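Local coordinates for Mlr6093 protein (Mesorhizobium loti, PDB 2QJ8), which is probably a zinc-dependent hydrolase of the aspartoacylase family, acting on carbon-nitrogen bonds of linear amides or on ester bonds, at residues S3-D11 against T19-G27; Q163-F174 against V195-T205. All blocks are in the same frame, centred on the assembly; numbering follows the deposited sequence.

In the fold
Interaction 1 comes first along the chain and is complete before interaction 2 begins. It closes the N-terminal beta hairpin of strands 7-8 and 16-24, with its centre about 24 Å from the centre of the chain. Interaction 2 lies deeper, about 13 Å from that centre, where helix 161-172 packs on strand 201-208 within the aspartoacylase-type catalytic domain. The two centres are about 29 Å apart and the nearest atoms about 14 Å, so they do not touch. Strand pairing nevertheless connects them, running from 16-24 through 33-42, 79-84, 47-52 and 136-144 to 201-208. Within this chain, one contact thus finishes a border of the beta framework, while the other packs a helix on a strand paired with both 136-144 and 152-155.

Interaction 1 (S3-D11 against T19-G27); sequences SEAPHLTFD and TGHLVVPKG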
# COMPACT_ATOMS: atom_id res chain seq x y z
N SER A 3 18.62 -14.12 -35.20
CA SER A 3 18.08 -13.57 -33.92
C SER A 3 18.97 -13.98 -32.73
O SER A 3 20.03 -14.61 -32.92
CB SER A 3 16.61 -13.99 -33.73
OG SER A 3 16.49 -15.37 -33.45
N GLU A 4 18.54 -13.62 -31.51
CA GLU A 4 19.31 -13.79 -30.28
C GLU A 4 18.62 -14.77 -29.31
O GLU A 4 17.39 -14.81 -29.20
CB GLU A 4 19.44 -12.36 -29.70
CG GLU A 4 20.12 -12.10 -28.38
CD GLU A 4 20.13 -10.59 -28.02
OE1 GLU A 4 19.04 -9.95 -27.94
OE2 GLU A 4 21.22 -10.05 -27.77
N ALA A 5 19.40 -15.61 -28.63
CA ALA A 5 18.88 -16.50 -27.61
C ALA A 5 19.06 -15.74 -26.28
O ALA A 5 19.81 -14.75 -26.22
CB ALA A 5 19.64 -17.84 -27.61
N PRO A 6 18.34 -16.16 -25.22
CA PRO A 6 18.61 -15.53 -23.96
C PRO A 6 20.01 -15.92 -23.47
O PRO A 6 20.46 -17.03 -23.71
CB PRO A 6 17.51 -16.10 -23.04
CG PRO A 6 17.19 -17.39 -23.61
CD PRO A 6 17.30 -17.20 -25.09
N HIS A 7 20.70 -15.00 -22.81
CA HIS A 7 22.03 -15.27 -22.30
C HIS A 7 22.38 -14.30 -21.20
O HIS A 7 21.74 -13.26 -21.07
CB HIS A 7 23.03 -15.15 -23.46
CG HIS A 7 23.03 -13.80 -24.08
ND1 HIS A 7 22.10 -13.44 -25.04
CD2 HIS A 7 23.79 -12.71 -23.84
CE1 HIS A 7 22.30 -12.17 -25.36
NE2 HIS A 7 23.31 -11.71 -24.65
N LEU A 8 23.39 -14.67 -20.42
CA LEU A 8 23.96 -13.81 -19.40
C LEU A 8 25.14 -13.09 -20.06
O LEU A 8 25.83 -13.66 -20.90
CB LEU A 8 24.46 -14.62 -18.20
CG LEU A 8 23.40 -15.37 -17.38
CD1 LEU A 8 24.06 -16.26 -16.37
CD2 LEU A 8 22.45 -14.40 -16.69
N THR A 9 25.37 -11.85 -19.66
CA THR A 9 26.46 -11.05 -20.19
C THR A 9 27.81 -11.33 -19.51
O THR A 9 28.80 -10.71 -19.87
CB THR A 9 26.14 -9.58 -20.08
OG1 THR A 9 26.00 -9.23 -18.70
CG2 THR A 9 24.87 -9.27 -20.86
N PHE A 10 27.84 -12.27 -18.55
CA PHE A 10 29.03 -12.64 -17.83
C PHE A 10 28.98 -14.16 -17.60
O PHE A 10 27.97 -14.80 -17.82
CB PHE A 10 29.09 -11.87 -16.50
CG PHE A 10 27.96 -12.22 -15.53
CD1 PHE A 10 26.71 -11.67 -15.67
CD2 PHE A 10 28.18 -13.10 -14.47
CE1 PHE A 10 25.69 -11.99 -14.78
CE2 PHE A 10 27.16 -13.43 -13.59
CZ PHE A 10 25.92 -12.88 -13.75
N ASP A 11 30.09 -14.69 -17.11
CA ASP A 11 30.27 -16.08 -16.86
C ASP A 11 29.98 -16.38 -15.38
O ASP A 11 30.64 -15.81 -14.52
CB ASP A 11 31.72 -16.43 -17.22
CG ASP A 11 32.06 -17.89 -17.00
OD1 ASP A 11 31.17 -18.74 -16.78
OD2 ASP A 11 33.26 -18.18 -17.08
N THR A 19 28.73 -8.98 -11.54
CA THR A 19 27.46 -8.30 -11.79
C THR A 19 27.32 -8.16 -13.32
O THR A 19 28.31 -7.98 -14.02
CB THR A 19 27.30 -6.94 -11.07
OG1 THR A 19 28.33 -6.04 -11.49
CG2 THR A 19 27.39 -7.12 -9.55
N GLY A 20 26.11 -8.29 -13.83
CA GLY A 20 25.89 -8.16 -15.25
C GLY A 20 24.41 -8.17 -15.52
O GLY A 20 23.63 -7.62 -14.74
N HIS A 21 24.03 -8.76 -16.64
CA HIS A 21 22.61 -8.83 -17.02
C HIS A 21 22.21 -10.14 -17.65
O HIS A 21 23.05 -10.84 -18.23
CB HIS A 21 22.29 -7.73 -18.03
CG HIS A 21 22.53 -6.36 -17.50
ND1 HIS A 21 23.76 -5.77 -17.52
CD2 HIS A 21 21.69 -5.48 -16.91
CE1 HIS A 21 23.69 -4.58 -16.96
NE2 HIS A 21 22.44 -4.38 -16.59
N LEU A 22 20.91 -10.44 -17.52
CA LEU A 22 20.24 -11.54 -18.22
C LEU A 22 19.46 -10.86 -19.34
O LEU A 22 18.54 -10.06 -19.10
CB LEU A 22 19.29 -12.29 -17.27
CG LEU A 22 18.37 -13.38 -17.86
CD1 LEU A 22 19.15 -14.46 -18.62
CD2 LEU A 22 17.59 -14.00 -16.71
N VAL A 23 19.82 -11.20 -20.58
CA VAL A 23 19.22 -10.60 -21.75
C VAL A 23 18.06 -11.46 -22.21
O VAL A 23 18.23 -12.65 -22.45
CB VAL A 23 20.28 -10.39 -22.84
CG1 VAL A 23 19.65 -9.81 -24.10
CG2 VAL A 23 21.39 -9.44 -22.29
N VAL A 24 16.87 -10.85 -22.24
CA VAL A 24 15.66 -11.49 -22.71
C VAL A 24 15.50 -10.96 -24.12
O VAL A 24 15.27 -9.77 -24.29
CB VAL A 24 14.44 -11.11 -21.83
CG1 VAL A 24 13.19 -11.87 -22.29
CG2 VAL A 24 14.75 -11.38 -20.37
N PRO A 25 15.63 -11.83 -25.15
CA PRO A 25 15.55 -11.33 -26.53
C PRO A 25 14.26 -10.60 -26.87
O PRO A 25 13.24 -10.75 -26.20
CB PRO A 25 15.67 -12.61 -27.37
CG PRO A 25 16.37 -13.55 -26.51
CD PRO A 25 15.87 -13.28 -25.13
N LYS A 26 14.35 -9.79 -27.92
CA LYS A 26 13.21 -9.13 -28.52
C LYS A 26 12.20 -10.22 -28.97
O LYS A 26 12.56 -11.38 -29.21
CB LYS A 26 13.70 -8.32 -29.74
CG LYS A 26 12.60 -7.77 -30.61
CD LYS A 26 13.09 -7.00 -31.77
CE LYS A 26 11.91 -6.44 -32.55
N GLY A 27 10.94 -9.83 -29.05
CA GLY A 27 9.89 -10.71 -29.52
C GLY A 27 8.85 -9.84 -30.18
O GLY A 27 9.10 -8.65 -30.45
O HOH W 1 16.82 -9.50 -29.27
O HOH W 2 26.28 -6.63 -18.43
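H7 and L8 pair with V23 and L22 in an antiparallel beta hairpin, the two segments running 175° apart, in which a short first strand borders strand 16-24. The backbone bonds are unequal around the hydrogen-bonded pair H7/V23: V23 N to H7 O is 2.9 Å and nearly straight, whereas H7 N to V23 O is weak. A further bond, T9 N to H21 O, prolongs the ladder beyond the non-hydrogen-bonded pair L8/L22. There a side chain takes over from the main chain. With chi1 of 63°, T9 places OG1 between its own backbone N and carbonyl carbon, where it accepts a hydrogen bond from H21 N at 2.9 Å. Water 2 joins the same OG1 to H21 ND1, meeting the imidazole at its edge, while the other ring nitrogen, NE2, is bonded to G291 O of the second subunit.

Apolar contacts lie on both faces. Alongside H7, V23 sets CB over one face of the imidazole, a CH-pi contact 4.0 Å from the ring centroid, and a bond from H7 ND1 to A5 O, at 165° and close to the ring plane, fixes the ring's rotation. The T9 and V23 side chains cross at about a right angle, with CG2 touching CG2. On the other face L8 CD2 meets L22 CD1 at 3.8 Å, with L130 beside both leucines. F10 lays CD1 against G20 CA at 3.6 Å, where glycine has no side chain to intervene.

Toward the open end P25 CG presses on E4 O at 3.1 Å, and water 1 donates to E4 OE1 while accepting from K26 N.

Interaction 2 (Q163-F174 against V195-T205); sequences QMTKTVSISKAF and VHRQGKTFICT
Q163 reaches V195 and K200, and I203 reaches I170, through different first torsions. The glutamine has CG opposite its backbone N (chi1 -171°) and stays extended, so its amide arrives at the turn after helix 190-197. I203 holds CG1 beside its backbone N and extends beyond it, which brings CD1 to I170 CG2.

The polar end rests on Q163 NE2, which donates to two carbonyls: V195 O at 3.1 Å, almost straight at 172°, and K200 O at 3.0 Å. Both oxygens lie close to the amide plane, consistent with use of both N-H groups and with a fixed rotation of the amide. Its OE1 accepts from water 3, which also bonds to H196 ND1. The carboxamide thus clasps the turn in which G199 has positive phi.

Midway, waters bridge helix to strand. Water 4 joins T167 OG1 to K200 O and F202 N, while water 5 connects that hydroxyl with T201 OG1. The methyl groups I170 CD1 and T201 CG2 meet tip to tip at 3.9 Å.

Farther along, I203 CD1 lies 3.3 Å from I170 CG2, a tight carbon contact between side chains crossing near a right angle. F174 CE1 approaches the same CD1 obliquely at 3.9 Å. S171 OG lies against I203 CG1 and donates to T167 O within its own helix.

The axes of helix 163-172 and strand 201-205 approach to 8.5 Å and cross at -40°. Strand 136-144 pairs with 201-208 through backbone bonds at T201 and I203, and I153 of strand 152-155 touches S171, F174 and I203.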
# COMPACT_ATOMS: atom_id res chain seq x y z
N GLN A 163 10.39 -34.35 0.39
CA GLN A 163 10.54 -33.01 -0.15
C GLN A 163 9.81 -32.00 0.72
O GLN A 163 10.34 -30.91 0.95
CB GLN A 163 10.02 -32.96 -1.59
CG GLN A 163 10.33 -31.66 -2.29
CD GLN A 163 9.78 -31.60 -3.68
OE1 GLN A 163 8.89 -32.38 -4.07
NE2 GLN A 163 10.29 -30.65 -4.45
N MSE A 164 8.61 -32.36 1.18
CA MSE A 164 7.82 -31.47 2.03
C MSE A 164 8.53 -31.26 3.36
O MSE A 164 8.65 -30.13 3.80
CB MSE A 164 6.40 -32.00 2.26
CG MSE A 164 5.52 -31.09 3.14
SE MSE A 164 3.66 -31.63 3.24
CE MSE A 164 3.85 -33.52 3.73
N THR A 165 9.01 -32.33 3.96
CA THR A 165 9.73 -32.27 5.24
C THR A 165 11.00 -31.41 5.15
O THR A 165 11.27 -30.59 6.04
CB THR A 165 10.11 -33.69 5.70
OG1 THR A 165 8.96 -34.53 5.63
CG2 THR A 165 10.66 -33.68 7.12
N LYS A 166 11.79 -31.62 4.10
CA LYS A 166 13.00 -30.85 3.89
C LYS A 166 12.68 -29.37 3.73
O LYS A 166 13.30 -28.53 4.39
CB LYS A 166 13.75 -31.34 2.66
CG LYS A 166 15.09 -30.63 2.36
CD LYS A 166 15.71 -31.26 1.13
CE LYS A 166 17.02 -30.63 0.76
NZ LYS A 166 17.53 -31.28 -0.49
N THR A 167 11.74 -29.05 2.85
CA THR A 167 11.39 -27.65 2.57
C THR A 167 10.81 -26.96 3.80
O THR A 167 11.19 -25.83 4.08
CB THR A 167 10.43 -27.51 1.37
OG1 THR A 167 11.10 -27.93 0.17
CG2 THR A 167 9.99 -26.05 1.21
N VAL A 168 9.93 -27.64 4.53
CA VAL A 168 9.31 -27.08 5.73
C VAL A 168 10.38 -26.85 6.81
O VAL A 168 10.37 -25.82 7.43
CB VAL A 168 8.14 -27.98 6.25
CG1 VAL A 168 7.69 -27.56 7.62
CG2 VAL A 168 6.97 -27.94 5.26
N SER A 169 11.32 -27.78 6.98
CA SER A 169 12.40 -27.60 7.96
C SER A 169 13.29 -26.40 7.66
O SER A 169 13.59 -25.60 8.56
CB SER A 169 13.25 -28.86 8.06
OG SER A 169 12.47 -29.91 8.61
N ILE A 170 13.70 -26.28 6.40
CA ILE A 170 14.50 -25.15 5.95
C ILE A 170 13.74 -23.82 6.21
O ILE A 170 14.32 -22.89 6.75
CB ILE A 170 14.93 -25.25 4.47
CG1 ILE A 170 15.88 -26.45 4.26
CG2 ILE A 170 15.65 -23.95 4.05
CD1 ILE A 170 16.27 -26.74 2.78
N SER A 171 12.45 -23.80 5.86
CA SER A 171 11.59 -22.64 6.06
C SER A 171 11.47 -22.21 7.52
O SER A 171 11.60 -21.04 7.83
CB SER A 171 10.20 -22.93 5.49
OG SER A 171 10.27 -23.11 4.08
N LYS A 172 11.26 -23.17 8.41
CA LYS A 172 11.19 -22.92 9.85
C LYS A 172 12.49 -22.36 10.44
O LYS A 172 12.44 -21.54 11.36
CB LYS A 172 10.79 -24.20 10.61
CG LYS A 172 9.32 -24.59 10.42
CD LYS A 172 9.01 -25.93 11.10
CE LYS A 172 7.54 -26.31 10.96
NZ LYS A 172 7.22 -27.69 11.48
N ALA A 173 13.63 -22.81 9.88
CA ALA A 173 14.97 -22.32 10.24
C ALA A 173 15.22 -20.82 9.93
O ALA A 173 16.21 -20.28 10.40
CB ALA A 173 16.07 -23.19 9.57
N PHE A 174 14.35 -20.17 9.15
CA PHE A 174 14.42 -18.71 8.91
C PHE A 174 14.02 -17.96 10.19
O PHE A 174 14.38 -16.80 10.34
CB PHE A 174 13.50 -18.24 7.78
CG PHE A 174 14.02 -18.48 6.38
CD1 PHE A 174 14.32 -19.76 5.93
CD2 PHE A 174 14.15 -17.44 5.49
CE1 PHE A 174 14.75 -19.98 4.64
CE2 PHE A 174 14.60 -17.66 4.19
CZ PHE A 174 14.91 -18.94 3.78
N VAL A 195 9.19 -27.22 -7.85
CA VAL A 195 8.81 -28.28 -6.92
C VAL A 195 8.51 -29.61 -7.61
O VAL A 195 9.20 -30.60 -7.38
CB VAL A 195 7.58 -27.85 -6.06
CG1 VAL A 195 7.12 -28.99 -5.10
CG2 VAL A 195 7.91 -26.57 -5.29
N HIS A 196 7.49 -29.64 -8.46
CA HIS A 196 7.07 -30.92 -9.01
C HIS A 196 7.94 -31.42 -10.14
O HIS A 196 8.37 -32.58 -10.12
CB HIS A 196 5.59 -30.91 -9.45
CG HIS A 196 4.63 -30.65 -8.33
ND1 HIS A 196 4.71 -31.28 -7.11
CD2 HIS A 196 3.56 -29.82 -8.26
CE1 HIS A 196 3.74 -30.84 -6.33
NE2 HIS A 196 3.02 -29.96 -7.00
N ARG A 197 8.20 -30.58 -11.13
CA ARG A 197 8.99 -30.99 -12.29
C ARG A 197 10.48 -31.21 -11.94
O ARG A 197 11.05 -32.21 -12.36
CB ARG A 197 8.81 -30.00 -13.43
CG ARG A 197 9.70 -30.16 -14.66
CD ARG A 197 9.24 -31.18 -15.59
NE ARG A 197 8.02 -30.78 -16.28
CZ ARG A 197 7.50 -31.39 -17.34
NH1 ARG A 197 8.09 -32.45 -17.90
NH2 ARG A 197 6.37 -30.92 -17.86
N GLN A 198 11.07 -30.29 -11.16
CA GLN A 198 12.51 -30.31 -10.85
C GLN A 198 12.91 -30.86 -9.49
O GLN A 198 14.09 -31.11 -9.27
CB GLN A 198 13.12 -28.93 -11.06
CG GLN A 198 13.03 -28.49 -12.51
CD GLN A 198 13.66 -27.16 -12.77
OE1 GLN A 198 14.39 -26.60 -11.94
NE2 GLN A 198 13.39 -26.64 -13.94
N GLY A 199 11.97 -31.03 -8.57
CA GLY A 199 12.26 -31.63 -7.28
C GLY A 199 13.20 -30.82 -6.43
O GLY A 199 14.02 -31.39 -5.70
N LYS A 200 13.07 -29.50 -6.50
CA LYS A 200 13.90 -28.56 -5.80
C LYS A 200 13.21 -27.94 -4.58
O LYS A 200 11.98 -28.13 -4.32
CB LYS A 200 14.39 -27.47 -6.79
CG LYS A 200 15.41 -28.04 -7.81
CD LYS A 200 15.86 -27.01 -8.87
CE LYS A 200 16.80 -27.67 -9.90
NZ LYS A 200 17.17 -26.70 -10.98
N THR A 201 14.03 -27.27 -3.78
CA THR A 201 13.57 -26.55 -2.58
C THR A 201 13.15 -25.17 -3.04
O THR A 201 13.94 -24.44 -3.61
CB THR A 201 14.68 -26.45 -1.56
OG1 THR A 201 15.02 -27.78 -1.17
CG2 THR A 201 14.23 -25.62 -0.30
N PHE A 202 11.85 -24.87 -2.93
CA PHE A 202 11.33 -23.57 -3.31
C PHE A 202 10.75 -22.92 -2.06
O PHE A 202 9.83 -23.48 -1.46
CB PHE A 202 10.28 -23.74 -4.39
CG PHE A 202 9.66 -22.45 -4.87
CD1 PHE A 202 10.45 -21.32 -5.17
CD2 PHE A 202 8.29 -22.38 -5.12
CE1 PHE A 202 9.90 -20.15 -5.65
CE2 PHE A 202 7.72 -21.19 -5.61
CZ PHE A 202 8.53 -20.07 -5.87
N ILE A 203 11.29 -21.75 -1.69
CA ILE A 203 10.91 -21.00 -0.49
C ILE A 203 10.39 -19.61 -0.88
O ILE A 203 11.01 -18.89 -1.65
CB ILE A 203 12.07 -20.98 0.54
CG1 ILE A 203 12.27 -22.40 1.08
CG2 ILE A 203 11.78 -20.09 1.70
CD1 ILE A 203 13.44 -22.52 1.98
N CYS A 204 9.19 -19.28 -0.38
CA CYS A 204 8.51 -18.05 -0.67
C CYS A 204 8.29 -17.24 0.61
O CYS A 204 7.50 -17.66 1.46
CB CYS A 204 7.19 -18.42 -1.34
SG CYS A 204 6.34 -17.09 -2.10
N THR A 205 8.99 -16.12 0.75
CA THR A 205 8.85 -15.24 1.92
C THR A 205 7.79 -14.22 1.52
O THR A 205 7.80 -13.74 0.40
CB THR A 205 10.15 -14.56 2.28
OG1 THR A 205 10.56 -13.78 1.18
CG2 THR A 205 11.24 -15.60 2.58
O HOH W 3 6.49 -32.78 -5.45
O HOH W 4 10.22 -27.24 -2.27
O HOH W 5 13.06 -29.65 -0.64